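Local coordinates for protein Tas1 (Pseudomonas aeruginosa, PDB 6OX6) that is a type VI secretion toxin that pyrophosphorylates adenosine nucleotides to (p)ppApp, depleting ADP and ATP in competitor cells, at residues I336-V348 / A423-K435. Sequence-based numbering, arbitrary orientation.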
loop_
_atom_site.group_PDB
_atom_site.type_symbol
_atom_site.label_atom_id
_atom_site.label_comp_id
_atom_site.label_asym_id
_atom_site.label_seq_id
_atom_site.Cartn_x
_atom_site.Cartn_y
_atom_site.Cartn_z
ATOM N N ILE A 336 -0.601 6.972 -7.033
ATOM C CA ILE A 336 -1.812 6.234 -7.363
ATOM C C ILE A 336 -2.818 7.212 -7.941
ATOM O O ILE A 336 -3.203 8.184 -7.281
ATOM C CB ILE A 336 -2.378 5.536 -6.118
ATOM C CG1 ILE A 336 -1.367 4.514 -5.611
ATOM C CG2 ILE A 336 -3.713 4.906 -6.418
ATOM C CD1 ILE A 336 -1.374 4.363 -4.094
ATOM N N ASP A 337 -3.273 6.971 -9.156
ATOM C CA ASP A 337 -4.429 7.737 -9.597
ATOM C C ASP A 337 -5.641 6.820 -9.684
ATOM O O ASP A 337 -5.531 5.589 -9.836
ATOM C CB ASP A 337 -4.189 8.443 -10.934
ATOM C CG ASP A 337 -4.200 7.491 -12.111
ATOM O OD1 ASP A 337 -3.392 6.540 -12.154
ATOM O OD2 ASP A 337 -5.042 7.693 -12.987
ATOM N N GLY A 338 -6.808 7.449 -9.571
ATOM C CA GLY A 338 -8.050 6.708 -9.544
ATOM C C GLY A 338 -8.397 6.001 -10.835
ATOM O O GLY A 338 -9.330 5.195 -10.823
ATOM N N ASN A 339 -7.677 6.258 -11.931
ATOM C CA ASN A 339 -8.039 5.661 -13.216
ATOM C C ASN A 339 -7.378 4.314 -13.467
ATOM O O ASN A 339 -7.785 3.615 -14.400
ATOM C CB ASN A 339 -7.699 6.609 -14.370
ATOM C CG ASN A 339 -8.441 7.948 -14.265
ATOM O OD1 ASN A 339 -9.644 7.996 -13.937
ATOM N ND2 ASN A 339 -7.705 9.048 -14.490
ATOM N N ALA A 340 -6.398 3.922 -12.653
ATOM C CA ALA A 340 -5.730 2.629 -12.790
ATOM C C ALA A 340 -6.081 1.657 -11.672
ATOM O O ALA A 340 -6.414 0.493 -11.931
ATOM C CB ALA A 340 -4.206 2.839 -12.840
ATOM N N ASP A 341 -6.014 2.104 -10.428
ATOM C CA ASP A 341 -6.433 1.299 -9.289
ATOM C C ASP A 341 -7.859 0.762 -9.502
ATOM O O ASP A 341 -8.785 1.561 -9.715
ATOM C CB ASP A 341 -6.355 2.175 -8.044
ATOM C CG ASP A 341 -6.893 1.490 -6.795
ATOM O OD1 ASP A 341 -6.979 0.242 -6.742
ATOM O OD2 ASP A 341 -7.207 2.220 -5.839
ATOM N N PRO A 342 -8.080 -0.562 -9.430
ATOM C CA PRO A 342 -9.450 -1.081 -9.599
ATOM C C PRO A 342 -10.432 -0.485 -8.614
ATOM O O PRO A 342 -11.636 -0.418 -8.903
ATOM C CB PRO A 342 -9.293 -2.591 -9.359
ATOM C CG PRO A 342 -7.833 -2.869 -9.499
ATOM C CD PRO A 342 -7.140 -1.635 -9.032
ATOM N N LEU A 343 -9.958 -0.056 -7.452
ATOM C CA LEU A 343 -10.814 0.544 -6.444
ATOM C C LEU A 343 -10.874 2.070 -6.527
ATOM O O LEU A 343 -11.559 2.677 -5.711
ATOM C CB LEU A 343 -10.342 0.130 -5.049
ATOM C CG LEU A 343 -10.186 -1.385 -4.785
ATOM C CD1 LEU A 343 -9.942 -1.617 -3.262
ATOM C CD2 LEU A 343 -11.339 -2.196 -5.262
ATOM N N GLY A 344 -10.181 2.699 -7.469
ATOM C CA GLY A 344 -10.352 4.131 -7.695
ATOM C C GLY A 344 -9.764 5.038 -6.638
ATOM O O GLY A 344 -10.054 6.243 -6.634
ATOM N N TYR A 345 -8.911 4.513 -5.768
ATOM C CA TYR A 345 -8.283 5.335 -4.753
ATOM C C TYR A 345 -7.218 6.233 -5.397
ATOM O O TYR A 345 -6.727 5.958 -6.497
ATOM C CB TYR A 345 -7.682 4.426 -3.666
ATOM C CG TYR A 345 -7.011 5.144 -2.499
ATOM C CD1 TYR A 345 -5.659 4.970 -2.248
ATOM C CD2 TYR A 345 -7.731 5.999 -1.673
ATOM C CE1 TYR A 345 -5.028 5.629 -1.186
ATOM C CE2 TYR A 345 -7.126 6.655 -0.609
ATOM C CZ TYR A 345 -5.774 6.453 -0.373
ATOM O OH TYR A 345 -5.142 7.092 0.656
ATOM N N SER A 346 -6.905 7.353 -4.735
ATOM C CA SER A 346 -5.783 8.189 -5.158
ATOM C C SER A 346 -4.999 8.652 -3.938
ATOM O O SER A 346 -5.546 8.780 -2.844
ATOM C CB SER A 346 -6.231 9.410 -5.995
ATOM O OG SER A 346 -7.266 10.124 -5.343
ATOM N N GLY A 347 -3.710 8.883 -4.130
ATOM C CA GLY A 347 -2.820 9.184 -3.026
ATOM C C GLY A 347 -1.390 8.853 -3.407
ATOM O O GLY A 347 -1.103 8.408 -4.514
ATOM N N VAL A 348 -0.490 9.075 -2.457
ATOM C CA VAL A 348 0.932 8.832 -2.667
ATOM C C VAL A 348 1.424 7.907 -1.580
ATOM O O VAL A 348 1.060 8.068 -0.409
ATOM C CB VAL A 348 1.760 10.133 -2.651
ATOM C CG1 VAL A 348 3.277 9.824 -2.685
ATOM C CG2 VAL A 348 1.343 11.000 -3.787
ATOM N N ALA A 423 -15.598 -3.359 -6.894
ATOM C CA ALA A 423 -14.646 -2.385 -7.391
ATOM C C ALA A 423 -15.353 -1.209 -8.058
ATOM O O ALA A 423 -14.941 -0.054 -7.896
ATOM C CB ALA A 423 -13.689 -3.077 -8.361
ATOM N N GLU A 424 -16.449 -1.476 -8.774
ATOM C CA GLU A 424 -17.185 -0.395 -9.416
ATOM C C GLU A 424 -17.791 0.553 -8.386
ATOM O O GLU A 424 -17.743 1.771 -8.567
ATOM C CB GLU A 424 -18.270 -0.952 -10.342
ATOM C CG GLU A 424 -18.872 0.083 -11.276
ATOM C CD GLU A 424 -19.544 -0.557 -12.485
ATOM O OE1 GLU A 424 -20.453 0.069 -13.086
ATOM O OE2 GLU A 424 -19.164 -1.707 -12.818
ATOM N N LYS A 425 -18.297 -0.001 -7.289
ATOM C CA LYS A 425 -18.890 0.801 -6.228
ATOM C C LYS A 425 -17.845 1.682 -5.552
ATOM O O LYS A 425 -18.141 2.797 -5.126
ATOM C CB LYS A 425 -19.560 -0.102 -5.188
ATOM C CG LYS A 425 -20.495 -1.145 -5.779
ATOM C CD LYS A 425 -21.934 -0.657 -5.772
ATOM C CE LYS A 425 -22.892 -1.755 -6.207
ATOM N NZ LYS A 425 -23.104 -2.762 -5.132
ATOM N N SER A 426 -16.620 1.174 -5.463
ATOM C CA SER A 426 -15.525 1.909 -4.827
ATOM C C SER A 426 -15.057 3.056 -5.706
ATOM O O SER A 426 -14.895 4.189 -5.225
ATOM C CB SER A 426 -14.381 0.947 -4.514
ATOM O OG SER A 426 -13.314 1.626 -3.854
ATOM N N ARG A 427 -14.936 2.809 -7.018
ATOM C CA ARG A 427 -14.516 3.857 -7.940
ATOM C C ARG A 427 -15.560 4.956 -8.005
ATOM O O ARG A 427 -15.220 6.146 -7.997
ATOM C CB ARG A 427 -14.295 3.288 -9.345
ATOM C CG ARG A 427 -13.119 2.331 -9.451
ATOM C CD ARG A 427 -12.758 2.060 -10.927
ATOM N NE ARG A 427 -13.863 1.441 -11.649
ATOM C CZ ARG A 427 -14.128 0.131 -11.626
ATOM N NH1 ARG A 427 -13.352 -0.703 -10.929
ATOM N NH2 ARG A 427 -15.152 -0.350 -12.322
ATOM N N ALA A 428 -16.836 4.571 -8.065
ATOM C CA ALA A 428 -17.891 5.580 -8.091
ATOM C C ALA A 428 -17.868 6.416 -6.813
ATOM O O ALA A 428 -18.102 7.631 -6.845
ATOM C CB ALA A 428 -19.245 4.905 -8.290
ATOM N N TYR A 429 -17.549 5.788 -5.678
ATOM C CA TYR A 429 -17.521 6.522 -4.417
ATOM C C TYR A 429 -16.399 7.543 -4.419
ATOM O O TYR A 429 -16.627 8.737 -4.186
ATOM C CB TYR A 429 -17.365 5.537 -3.250
ATOM C CG TYR A 429 -17.186 6.181 -1.885
ATOM C CD1 TYR A 429 -18.270 6.754 -1.198
ATOM C CD2 TYR A 429 -15.943 6.163 -1.258
ATOM C CE1 TYR A 429 -18.090 7.320 0.074
ATOM C CE2 TYR A 429 -15.758 6.732 -0.012
ATOM C CZ TYR A 429 -16.818 7.311 0.641
ATOM O OH TYR A 429 -16.572 7.845 1.889
ATOM N N TYR A 430 -15.175 7.092 -4.674
ATOM C CA TYR A 430 -14.041 8.010 -4.666
ATOM C C TYR A 430 -14.157 9.067 -5.745
ATOM O O TYR A 430 -13.639 10.172 -5.567
ATOM C CB TYR A 430 -12.749 7.244 -4.866
ATOM C CG TYR A 430 -12.253 6.563 -3.613
ATOM C CD1 TYR A 430 -12.183 7.251 -2.392
ATOM C CD2 TYR A 430 -11.838 5.239 -3.646
ATOM C CE1 TYR A 430 -11.694 6.615 -1.230
ATOM C CE2 TYR A 430 -11.325 4.609 -2.498
ATOM C CZ TYR A 430 -11.266 5.306 -1.307
ATOM O OH TYR A 430 -10.757 4.645 -0.194
ATOM N N ASP A 431 -14.787 8.735 -6.881
ATOM C CA ASP A 431 -15.007 9.735 -7.929
ATOM C C ASP A 431 -15.946 10.834 -7.463
ATOM O O ASP A 431 -15.736 12.012 -7.783
ATOM C CB ASP A 431 -15.575 9.083 -9.185
ATOM C CG ASP A 431 -14.504 8.435 -10.035
ATOM O OD1 ASP A 431 -13.301 8.624 -9.732
ATOM O OD2 ASP A 431 -14.871 7.736 -11.006
ATOM N N ALA A 432 -17.016 10.472 -6.748
ATOM C CA ALA A 432 -17.905 11.510 -6.236
ATOM C C ALA A 432 -17.161 12.430 -5.274
ATOM O O ALA A 432 -17.359 13.647 -5.294
ATOM C CB ALA A 432 -19.130 10.891 -5.560
ATOM N N VAL A 433 -16.267 11.877 -4.451
ATOM C CA VAL A 433 -15.497 12.725 -3.543
ATOM C C VAL A 433 -14.682 13.752 -4.326
ATOM O O VAL A 433 -14.654 14.939 -3.983
ATOM C CB VAL A 433 -14.581 11.870 -2.648
ATOM C CG1 VAL A 433 -13.835 12.789 -1.744
ATOM C CG2 VAL A 433 -15.397 10.832 -1.835
ATOM N N ARG A 434 -14.015 13.310 -5.407
ATOM C CA ARG A 434 -13.072 14.159 -6.139
ATOM C C ARG A 434 -13.753 15.190 -7.039
ATOM O O ARG A 434 -13.130 16.205 -7.382
ATOM C CB ARG A 434 -12.112 13.296 -6.985
ATOM C CG ARG A 434 -11.018 12.575 -6.162
ATOM C CD ARG A 434 -9.948 11.880 -7.012
ATOM N NE ARG A 434 -10.543 10.748 -7.706
ATOM C CZ ARG A 434 -10.475 9.485 -7.320
ATOM N NH1 ARG A 434 -9.771 9.145 -6.234
ATOM N NH2 ARG A 434 -11.111 8.554 -8.042
ATOM N N LYS A 435 -15.015 14.958 -7.382
ATOM C CA LYS A 435 -15.760 15.893 -8.216
ATOM C C LYS A 435 -15.947 17.217 -7.475
ATOM O O LYS A 435 -16.011 18.282 -8.090
ATOM C CB LYS A 435 -17.118 15.307 -8.601
ATOM C CG LYS A 435 -17.394 15.309 -10.096
ATOM C CD LYS A 435 -18.230 14.109 -10.506
ATOM C CE LYS A 435 -17.353 12.965 -10.990
ATOM N NZ LYS A 435 -17.732 11.670 -10.359
HETATM O O HOH W 1 -12.126 5.553 -10.494
HETATM O O HOH W 2 -11.139 9.344 -11.838
#
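Gly344 and Arg427 bring the two backbones closest, their CA atoms 4.2 Å apart, where a type I turn from Asp341 to Gly344 abuts helix 419-435. Three successive carbonyls of the loop then each meet a side chain of the helix. Pro342 O accepts from Arg427 NH1 at 2.7 Å, on a lone pair in the carbonyl plane and close to the guanidinium plane, though the N-H is not straight. Ser426 OG donates to Leu343 O over 2.8 Å, also on a lone pair; with OG anti to the backbone N (chi1 -178°), the hydroxyl is carried to that oxygen. Gly344 O is gripped end-on by both Arg434 NH1 and NH2, each 2.9 Å away. Residues 337-346 connect the antiparallel, neighbouring strands 332-336 and 347-353, so the contact ties the end of this hairpin to the C-terminal helix of the toxin domain. Arg434 NH1 also reaches Ser346 OG at 2.8 Å, the hydroxyl lying 30° out of the guanidinium plane, while NH2 forms a salt bridge with Asp431 OD1 from one turn earlier; the bonds to Gly344 O, Ser346 OG and Asp431 OD1 together limit the rotation of the group. Tyr345 and Tyr430 meet obliquely, planes at 55°, with Tyr345 CD2 3.6 Å from Tyr430 CZ; Met369 and Lys373 of helix 367-373 touch both tyrosine side chains. Asp341, whose OD1 closes an Asx turn onto Leu343 N, turns OD2 to a salt bridge with Arg60 of the immunity protein chain.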